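Local coordinates for protein succinyl-CoA ligase (ADP-forming) subunit alpha (Methanosaeta concilii, PDB 6HXI) that binds coenzyme A in a Rossmann-like domain and carries CoA-ligase and citrate-synthase-like regions, as one chain of an eight-chain assembly, at residues Thr22-Arg27 against Ile151-Gly156; Arg27-Asp32 against Ala56-Lys61; Val256-Gly261 against Ala289-Phe294. One frame throughout, in Å; residues are numbered along the deposited sequence.

Interaction 1. Residues Thr22-Arg27 against Ile151-Gly156; sequences TNAIQR and IGNTAG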
loop_
_atom_site.group_PDB
_atom_site.type_symbol
_atom_site.label_atom_id
_atom_site.label_comp_id
_atom_site.label_asym_id
_atom_site.label_seq_id
_atom_site.Cartn_x
_atom_site.Cartn_y
_atom_site.Cartn_z
ATOM N N THR B 22 22.201 27.492 -10.315
ATOM C CA THR B 22 22.917 26.248 -10.628
ATOM C C THR B 22 23.856 26.370 -11.840
ATOM O O THR B 22 24.973 25.846 -11.797
ATOM C CB THR B 22 21.945 25.063 -10.771
ATOM O OG1 THR B 22 21.170 25.252 -11.950
ATOM C CG2 THR B 22 21.016 24.909 -9.568
ATOM N N ASN B 23 23.434 27.054 -12.901
ATOM C CA ASN B 23 24.297 27.243 -14.084
ATOM C C ASN B 23 25.513 28.125 -13.787
ATOM O O ASN B 23 26.628 27.791 -14.198
ATOM C CB ASN B 23 23.493 27.793 -15.277
ATOM C CG ASN B 23 24.038 27.396 -16.625
ATOM O OD1 ASN B 23 24.977 26.594 -16.750
ATOM N ND2 ASN B 23 23.439 27.937 -17.674
ATOM N N ALA B 24 25.299 29.228 -13.045
ATOM C CA ALA B 24 26.341 30.161 -12.625
ATOM C C ALA B 24 27.323 29.423 -11.696
ATOM O O ALA B 24 28.533 29.547 -11.864
ATOM C CB ALA B 24 25.703 31.337 -11.888
ATOM N N ILE B 25 26.792 28.612 -10.745
ATOM C CA ILE B 25 27.604 27.795 -9.849
ATOM C C ILE B 25 28.499 26.881 -10.698
ATOM O O ILE B 25 29.723 26.878 -10.495
ATOM C CB ILE B 25 26.747 26.996 -8.833
ATOM C CG1 ILE B 25 26.125 27.937 -7.780
ATOM C CG2 ILE B 25 27.568 25.904 -8.153
ATOM C CD1 ILE B 25 24.765 27.410 -7.164
ATOM N N GLN B 26 27.886 26.140 -11.660
ATOM C CA GLN B 26 28.630 25.250 -12.549
ATOM C C GLN B 26 29.714 25.983 -13.371
ATOM O O GLN B 26 30.807 25.442 -13.533
ATOM C CB GLN B 26 27.701 24.414 -13.464
ATOM C CG GLN B 26 28.449 23.278 -14.199
ATOM C CD GLN B 26 29.117 22.321 -13.235
ATOM O OE1 GLN B 26 28.465 21.485 -12.601
ATOM N NE2 GLN B 26 30.423 22.450 -13.053
ATOM N N ARG B 27 29.419 27.202 -13.853
ATOM C CA ARG B 27 30.354 28.015 -14.640
ATOM C C ARG B 27 31.586 28.353 -13.816
ATOM O O ARG B 27 32.708 28.211 -14.312
ATOM C CB ARG B 27 29.677 29.297 -15.161
ATOM C CG ARG B 27 28.681 29.012 -16.268
ATOM C CD ARG B 27 28.412 30.207 -17.117
ATOM N NE ARG B 27 27.728 29.809 -18.341
ATOM C CZ ARG B 27 26.433 29.976 -18.552
ATOM N NH1 ARG B 27 25.888 29.592 -19.693
ATOM N NH2 ARG B 27 25.666 30.518 -17.615
ATOM N N ILE B 151 33.564 35.741 -11.421
ATOM C CA ILE B 151 32.321 36.092 -10.723
ATOM C C ILE B 151 31.159 35.530 -11.542
ATOM O O ILE B 151 30.935 35.999 -12.665
ATOM C CB ILE B 151 32.146 37.604 -10.482
ATOM C CG1 ILE B 151 33.244 38.159 -9.575
ATOM C CG2 ILE B 151 30.758 37.873 -9.899
ATOM C CD1 ILE B 151 33.441 39.686 -9.727
ATOM N N GLY B 152 30.442 34.547 -10.976
ATOM C CA GLY B 152 29.264 33.936 -11.590
ATOM C C GLY B 152 29.402 33.574 -13.053
ATOM O O GLY B 152 30.246 32.758 -13.433
ATOM N N ASN B 153 28.610 34.237 -13.892
ATOM C CA ASN B 153 28.574 33.994 -15.340
ATOM C C ASN B 153 29.610 34.759 -16.151
ATOM O O ASN B 153 29.612 34.634 -17.380
ATOM C CB ASN B 153 27.190 34.305 -15.876
ATOM C CG ASN B 153 26.118 33.390 -15.318
ATOM O OD1 ASN B 153 26.174 32.182 -15.470
ATOM N ND2 ASN B 153 25.071 33.967 -14.739
ATOM N N THR B 154 30.485 35.551 -15.501
ATOM C CA THR B 154 31.485 36.337 -16.246
ATOM C C THR B 154 32.286 35.477 -17.210
ATOM O O THR B 154 32.880 34.476 -16.798
ATOM C CB THR B 154 32.381 37.110 -15.313
ATOM O OG1 THR B 154 31.560 37.892 -14.458
ATOM C CG2 THR B 154 33.368 38.003 -16.055
ATOM N N ALA B 155 32.284 35.889 -18.498
ATOM C CA ALA B 155 33.003 35.302 -19.640
ATOM C C ALA B 155 32.360 34.036 -20.231
ATOM O O ALA B 155 32.994 33.336 -21.011
ATOM C CB ALA B 155 34.470 35.069 -19.318
ATOM N N GLY B 156 31.094 33.802 -19.905
ATOM C CA GLY B 156 30.251 32.781 -20.511
ATOM C C GLY B 156 30.681 31.338 -20.514
ATOM O O GLY B 156 30.942 30.758 -19.459
#

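Interaction 2. Residues Arg27-Asp32 against Ala56-Lys61; sequences RMLDFD and AFWGTK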
loop_
_atom_site.group_PDB
_atom_site.type_symbol
_atom_site.label_atom_id
_atom_site.label_comp_id
_atom_site.label_asym_id
_atom_site.label_seq_id
_atom_site.Cartn_x
_atom_site.Cartn_y
_atom_site.Cartn_z
ATOM N N ARG B 27 29.419 27.202 -13.853
ATOM C CA ARG B 27 30.354 28.015 -14.640
ATOM C C ARG B 27 31.586 28.353 -13.816
ATOM O O ARG B 27 32.708 28.211 -14.312
ATOM C CB ARG B 27 29.677 29.297 -15.161
ATOM C CG ARG B 27 28.681 29.012 -16.268
ATOM C CD ARG B 27 28.412 30.207 -17.117
ATOM N NE ARG B 27 27.728 29.809 -18.341
ATOM C CZ ARG B 27 26.433 29.976 -18.552
ATOM N NH1 ARG B 27 25.888 29.592 -19.693
ATOM N NH2 ARG B 27 25.666 30.518 -17.615
ATOM N N MET B 28 31.380 28.757 -12.539
ATOM C CA MET B 28 32.488 29.084 -11.643
ATOM C C MET B 28 33.397 27.861 -11.431
ATOM O O MET B 28 34.609 27.949 -11.631
ATOM C CB MET B 28 31.980 29.655 -10.311
ATOM C CG MET B 28 31.469 31.065 -10.446
ATOM S SD MET B 28 30.776 31.756 -8.928
ATOM C CE MET B 28 32.257 32.012 -7.975
ATOM N N LEU B 29 32.795 26.699 -11.115
ATOM C CA LEU B 29 33.524 25.456 -10.891
ATOM C C LEU B 29 34.280 25.003 -12.132
ATOM O O LEU B 29 35.422 24.541 -12.021
ATOM C CB LEU B 29 32.580 24.345 -10.407
ATOM C CG LEU B 29 31.961 24.570 -9.045
ATOM C CD1 LEU B 29 30.832 23.575 -8.789
ATOM C CD2 LEU B 29 33.014 24.484 -7.954
ATOM N N ASP B 30 33.663 25.169 -13.314
ATOM C CA ASP B 30 34.270 24.787 -14.583
ATOM C C ASP B 30 35.541 25.604 -14.851
ATOM O O ASP B 30 36.530 25.059 -15.335
ATOM C CB ASP B 30 33.247 24.943 -15.728
ATOM C CG ASP B 30 32.291 23.777 -15.912
ATOM O OD1 ASP B 30 32.441 22.764 -15.196
ATOM O OD2 ASP B 30 31.426 23.857 -16.807
ATOM N N PHE B 31 35.515 26.892 -14.506
ATOM C CA PHE B 31 36.655 27.800 -14.664
ATOM C C PHE B 31 37.785 27.391 -13.714
ATOM O O PHE B 31 38.921 27.287 -14.140
ATOM C CB PHE B 31 36.227 29.253 -14.407
ATOM C CG PHE B 31 37.302 30.270 -14.716
ATOM C CD1 PHE B 31 37.785 30.430 -16.015
ATOM C CD2 PHE B 31 37.838 31.064 -13.711
ATOM C CE1 PHE B 31 38.774 31.387 -16.304
ATOM C CE2 PHE B 31 38.842 32.009 -14.001
ATOM C CZ PHE B 31 39.290 32.168 -15.295
ATOM N N ASP B 32 37.448 27.087 -12.454
ATOM C CA ASP B 32 38.401 26.636 -11.455
ATOM C C ASP B 32 39.095 25.370 -11.955
ATOM O O ASP B 32 40.313 25.284 -11.893
ATOM C CB ASP B 32 37.690 26.360 -10.115
ATOM C CG ASP B 32 36.905 27.517 -9.536
ATOM O OD1 ASP B 32 37.273 28.692 -9.812
ATOM O OD2 ASP B 32 35.935 27.259 -8.798
ATOM N N ALA B 56 27.397 19.355 -7.989
ATOM C CA ALA B 56 27.889 19.933 -9.233
ATOM C C ALA B 56 29.106 19.132 -9.701
ATOM O O ALA B 56 29.584 18.249 -8.980
ATOM C CB ALA B 56 28.281 21.386 -9.001
ATOM N N PHE B 57 29.620 19.455 -10.880
ATOM C CA PHE B 57 30.809 18.821 -11.435
ATOM C C PHE B 57 32.087 19.580 -11.116
ATOM O O PHE B 57 32.109 20.813 -11.108
ATOM C CB PHE B 57 30.717 18.770 -12.970
ATOM C CG PHE B 57 29.891 17.666 -13.555
ATOM C CD1 PHE B 57 30.296 16.337 -13.444
ATOM C CD2 PHE B 57 28.708 17.946 -14.226
ATOM C CE1 PHE B 57 29.552 15.316 -14.027
ATOM C CE2 PHE B 57 27.964 16.920 -14.807
ATOM C CZ PHE B 57 28.388 15.609 -14.694
ATOM N N TRP B 58 33.181 18.815 -10.990
ATOM C CA TRP B 58 34.576 19.235 -10.903
ATOM C C TRP B 58 35.208 18.440 -12.054
ATOM O O TRP B 58 35.611 17.300 -11.872
ATOM C CB TRP B 58 35.194 18.849 -9.549
ATOM C CG TRP B 58 36.614 19.313 -9.415
ATOM C CD1 TRP B 58 37.741 18.548 -9.503
ATOM C CD2 TRP B 58 37.056 20.663 -9.249
ATOM N NE1 TRP B 58 38.861 19.338 -9.357
ATOM C CE2 TRP B 58 38.466 20.640 -9.180
ATOM C CE3 TRP B 58 36.394 21.888 -9.101
ATOM C CZ2 TRP B 58 39.225 21.798 -8.995
ATOM C CZ3 TRP B 58 37.143 23.035 -8.896
ATOM C CH2 TRP B 58 38.540 22.990 -8.863
ATOM N N GLY B 59 35.116 18.982 -13.251
ATOM C CA GLY B 59 35.553 18.302 -14.468
ATOM C C GLY B 59 34.485 17.299 -14.865
ATOM O O GLY B 59 33.402 17.687 -15.310
ATOM N N THR B 60 34.762 16.017 -14.610
ATOM C CA THR B 60 33.863 14.890 -14.848
ATOM C C THR B 60 33.501 14.244 -13.514
ATOM O O THR B 60 32.736 13.287 -13.492
ATOM C CB THR B 60 34.537 13.819 -15.745
ATOM O OG1 THR B 60 35.716 13.317 -15.119
ATOM C CG2 THR B 60 34.874 14.322 -17.111
ATOM N N LYS B 61 34.095 14.732 -12.414
ATOM C CA LYS B 61 33.895 14.208 -11.066
ATOM C C LYS B 61 32.841 15.067 -10.356
ATOM O O LYS B 61 32.948 16.282 -10.360
ATOM C CB LYS B 61 35.244 14.236 -10.295
ATOM C CG LYS B 61 35.204 13.659 -8.879
ATOM C CD LYS B 61 36.490 13.935 -8.098
ATOM C CE LYS B 61 36.393 15.154 -7.218
ATOM N NZ LYS B 61 37.727 15.634 -6.746
HETATM O O HOH W 1 34.038 21.508 -13.439
#

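Interaction 3. Residues Val256-Gly261 against Ala289-Phe294; sequences VAWVTG and AKNDAF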
loop_
_atom_site.group_PDB
_atom_site.type_symbol
_atom_site.label_atom_id
_atom_site.label_comp_id
_atom_site.label_asym_id
_atom_site.label_seq_id
_atom_site.Cartn_x
_atom_site.Cartn_y
_atom_site.Cartn_z
ATOM N N VAL B 256 44.381 52.729 -22.416
ATOM C CA VAL B 256 43.559 52.749 -23.638
ATOM C C VAL B 256 42.163 53.120 -23.163
ATOM O O VAL B 256 41.687 52.560 -22.177
ATOM C CB VAL B 256 43.567 51.408 -24.427
ATOM C CG1 VAL B 256 42.678 51.489 -25.663
ATOM C CG2 VAL B 256 44.989 50.999 -24.823
ATOM N N ALA B 257 41.517 54.083 -23.820
ATOM C CA ALA B 257 40.190 54.506 -23.385
ATOM C C ALA B 257 39.226 54.803 -24.520
ATOM O O ALA B 257 39.591 55.451 -25.492
ATOM C CB ALA B 257 40.312 55.720 -22.485
ATOM N N TRP B 258 37.974 54.347 -24.373
ATOM C CA TRP B 258 36.909 54.637 -25.326
ATOM C C TRP B 258 35.578 54.805 -24.611
ATOM O O TRP B 258 35.240 54.001 -23.745
ATOM C CB TRP B 258 36.821 53.617 -26.479
ATOM C CG TRP B 258 35.733 53.963 -27.464
ATOM C CD1 TRP B 258 34.517 53.352 -27.594
ATOM C CD2 TRP B 258 35.709 55.095 -28.347
ATOM N NE1 TRP B 258 33.758 54.004 -28.537
ATOM C CE2 TRP B 258 34.463 55.078 -29.014
ATOM C CE3 TRP B 258 36.626 56.114 -28.649
ATOM C CZ2 TRP B 258 34.118 56.034 -29.977
ATOM C CZ3 TRP B 258 36.280 57.067 -29.593
ATOM C CH2 TRP B 258 35.045 57.017 -30.255
ATOM N N VAL B 259 34.837 55.867 -24.969
ATOM C CA VAL B 259 33.525 56.174 -24.406
ATOM C C VAL B 259 32.475 56.016 -25.524
ATOM O O VAL B 259 32.547 56.687 -26.556
ATOM C CB VAL B 259 33.479 57.568 -23.713
ATOM C CG1 VAL B 259 32.092 57.854 -23.153
ATOM C CG2 VAL B 259 34.531 57.672 -22.608
ATOM N N THR B 260 31.529 55.089 -25.323
ATOM C CA THR B 260 30.453 54.790 -26.281
ATOM C C THR B 260 29.287 55.797 -26.115
ATOM O O THR B 260 29.134 56.401 -25.053
ATOM C CB THR B 260 29.995 53.333 -26.113
ATOM O OG1 THR B 260 29.293 53.232 -24.888
ATOM C CG2 THR B 260 31.153 52.349 -26.094
ATOM N N GLY B 261 28.478 55.946 -27.151
ATOM C CA GLY B 261 27.343 56.867 -27.146
ATOM C C GLY B 261 27.542 58.062 -28.057
ATOM O O GLY B 261 26.973 59.123 -27.806
ATOM N N ALA B 289 32.510 64.814 -25.530
ATOM C CA ALA B 289 33.184 65.561 -24.463
ATOM C C ALA B 289 34.116 64.656 -23.637
ATOM O O ALA B 289 35.209 65.084 -23.268
ATOM C CB ALA B 289 32.156 66.209 -23.556
ATOM N N LYS B 290 33.710 63.405 -23.397
ATOM C CA LYS B 290 34.495 62.409 -22.649
ATOM C C LYS B 290 35.723 61.895 -23.419
ATOM O O LYS B 290 36.822 61.877 -22.860
ATOM C CB LYS B 290 33.606 61.243 -22.168
ATOM C CG LYS B 290 32.623 61.653 -21.069
ATOM C CD LYS B 290 31.761 60.501 -20.616
ATOM C CE LYS B 290 30.871 60.873 -19.451
ATOM N NZ LYS B 290 30.205 59.680 -18.843
ATOM N N ASN B 291 35.542 61.501 -24.698
ATOM C CA ASN B 291 36.622 61.011 -25.558
ATOM C C ASN B 291 37.646 62.105 -25.829
ATOM O O ASN B 291 38.843 61.821 -25.860
ATOM C CB ASN B 291 36.071 60.415 -26.866
ATOM C CG ASN B 291 35.492 59.023 -26.716
ATOM O OD1 ASN B 291 36.018 58.177 -25.981
ATOM N ND2 ASN B 291 34.397 58.743 -27.418
ATOM N N ASP B 292 37.185 63.356 -25.979
ATOM C CA ASP B 292 38.070 64.502 -26.204
ATOM C C ASP B 292 38.917 64.783 -24.968
ATOM O O ASP B 292 40.133 64.911 -25.100
ATOM C CB ASP B 292 37.276 65.745 -26.631
ATOM C CG ASP B 292 36.757 65.714 -28.059
ATOM O OD1 ASP B 292 37.062 64.732 -28.789
ATOM O OD2 ASP B 292 36.065 66.678 -28.458
ATOM N N ALA B 293 38.285 64.819 -23.764
ATOM C CA ALA B 293 38.972 65.035 -22.485
ATOM C C ALA B 293 39.954 63.887 -22.194
ATOM O O ALA B 293 40.989 64.114 -21.571
ATOM C CB ALA B 293 37.962 65.172 -21.359
ATOM N N PHE B 294 39.636 62.654 -22.667
ATOM C CA PHE B 294 40.515 61.487 -22.524
ATOM C C PHE B 294 41.756 61.654 -23.420
ATOM O O PHE B 294 42.865 61.406 -22.954
ATOM C CB PHE B 294 39.778 60.174 -22.831
ATOM C CG PHE B 294 39.397 59.336 -21.628
ATOM C CD1 PHE B 294 40.372 58.829 -20.770
ATOM C CD2 PHE B 294 38.070 58.991 -21.391
ATOM C CE1 PHE B 294 40.017 58.035 -19.668
ATOM C CE2 PHE B 294 37.718 58.199 -20.289
ATOM C CZ PHE B 294 38.691 57.731 -19.433
#

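Interaction 1. Residues Thr22-Arg27 against Ile151-Gly156
Next to the coenzyme A pocket, helix 22-34 meets two overlapping beta turns, and Arg27 and Asn153 form the polar link between them. The turns are type II' from Ile151 to Thr154 and type II from Asn153 to Gly156, with Gly152 and Ala155 respectively at their positive-phi corners. Arg27 CG lies anti to the carbonyl carbon (chi1 -72°), and the chain then runs extended to NE, which carries the guanidinium to Asn153. Arg27 NH2 donates to Asn153 OD1 at 2.8 Å. The donor sits above the carbonyl plane, 45° out of it, not on a lone pair; the guanidinium and amide planes are turned 72° apart. Arg27 CD comes 3.5 Å from Gly156 O, which lies obliquely to the guanidinium. Asn23 OD1 is 4.0 Å above one face of that group, over its centre. One turn earlier, Ala24 CB touches the Asn153 amide, 3.7 Å from OD1. Ala24 and Gly152 are the nearest CA pair, 4.9 Å apart. Arg150 bonds to the carbonyls of Arg27, Thr154 and Gly156, bridging helix and turns. Asn344 of the citrate lyase chain accepts from Ala155 N. The Asn153 side chain is about 6 Å from the bound coenzyme A, and Gln21 and Phe87 line its pocket. A helix following the first strand beside the ligand pocket is typical of a Rossmann-like CoA-binding domain.

Interaction 2. Residues Arg27-Asp32 against Ala56-Lys61
The indole of Trp58 is met by Asp32 CB, 3.6 Å from Trp58 CZ3, and by the carbonyl oxygen of Leu29, both coming in obliquely to the ring. Tyr33 adds an edge-to-face ring contact to the same indole. Trp58 CG is anti to its own N (chi1 -178°), which swings the six-membered ring against the last part of the segment 27-32. The Phe57 ring instead leads away from the helix, and it is the Phe57 carbonyl that faces it: Leu29 CB lies 3.6 Å from Phe57 O. Leu29 CD1 presses on Ala56 CB at 3.4 Å, tighter than usual van der Waals contact. This is helix-on-sheet packing, the helix axis 7.8 Å from that of strand 56-58 and only 9° from parallel. The strand ends in a two-residue beta hairpin, a type II' turn from Trp58 to Lys61, where Trp58 N donates to Lys61 O at 2.6 Å and Lys61 N returns to Trp58 O. Across the polar side of the contact a water mediates: it donates to Asp30 OD1 at 2.7 Å, accepts from Gly59 N at 2.8 Å, and makes a weak bond to Phe57 O. Asp32 OD2 is bonded to Ser41 OG. Arg350 of the second subunit, another copy of the protein, pairs with Asp30 OD2 in a salt bridge and donates to Gly59 O.

Interaction 3. Residues Val256-Gly261 against Ala289-Phe294
Strand 256-260 and helix 289-294 run nearly antiparallel, 166° between their directions and 7.7 Å between axes at closest approach, with Val259 CA nearest to Asn291 CA at 5.9 Å. The side chain of Asn291 grips the strand backbone through both amide atoms. Val259 N donates to Asn291 OD1 at 2.8 Å, and Asn291 ND2 donates to Val259 O at 2.9 Å; in each bond the donor lies in the carbonyl plane on a lone pair. Two bonds of opposite sense to one residue fix the rotation of the amide and identify its O and N ends. Asn291 CG lies anti to the carbonyl carbon, which sets both amide ends against the Val259 backbone. The same amide lies over one face of the Trp258 indole near the rim of its six-membered ring, Asn291 ND2 3.3 Å from Trp258 CZ3, with ring and amide planes only 18° apart. Further along the helix, Phe294 receives Ala257 CB over one face in a CH-pi contact, 3.6 Å from the ring centroid and 15° off its normal. Val259 packs its CG2 at 4.0 Å from Phe294 CD2, while Val259 CG1 rests 3.7 Å from Lys290 CD. The extended Lys290 chain crosses Val259 at about a right angle and carries its ammonium to a salt bridge with Glu239, and also to the carbonyls of Glu233, Gly235 and Gly236. Ile242 and Ile243 of helix 239-247 also pack on Phe294. A helix packed nearly antiparallel on the outermost strand of a mostly parallel sheet is consistent with the alpha/beta, flavodoxin-like fold of the CoA-ligase family.

How the interactions relate
From the N terminus, helix 22-34 serves two contacts. Its later turns meet the hairpin at 56-61, where interaction 2 closes a short loop; its first turns meet 151-156, where interaction 1 closes a much longer one that contains the other entirely. The two share Arg27, have centres about 10 Å apart and touch through a hydrogen bond, Gln26 OE1 lying 2.9 Å from Phe57 N. Together they tie the helix to the outer strand of the first sheet and to the turns leading into helix 158-163. Interaction 3 follows in series, joining strand 255-260 of the second sheet to helix 287-297, its centre about 31 Å from that of interaction 1 and about 39 Å from that of interaction 2.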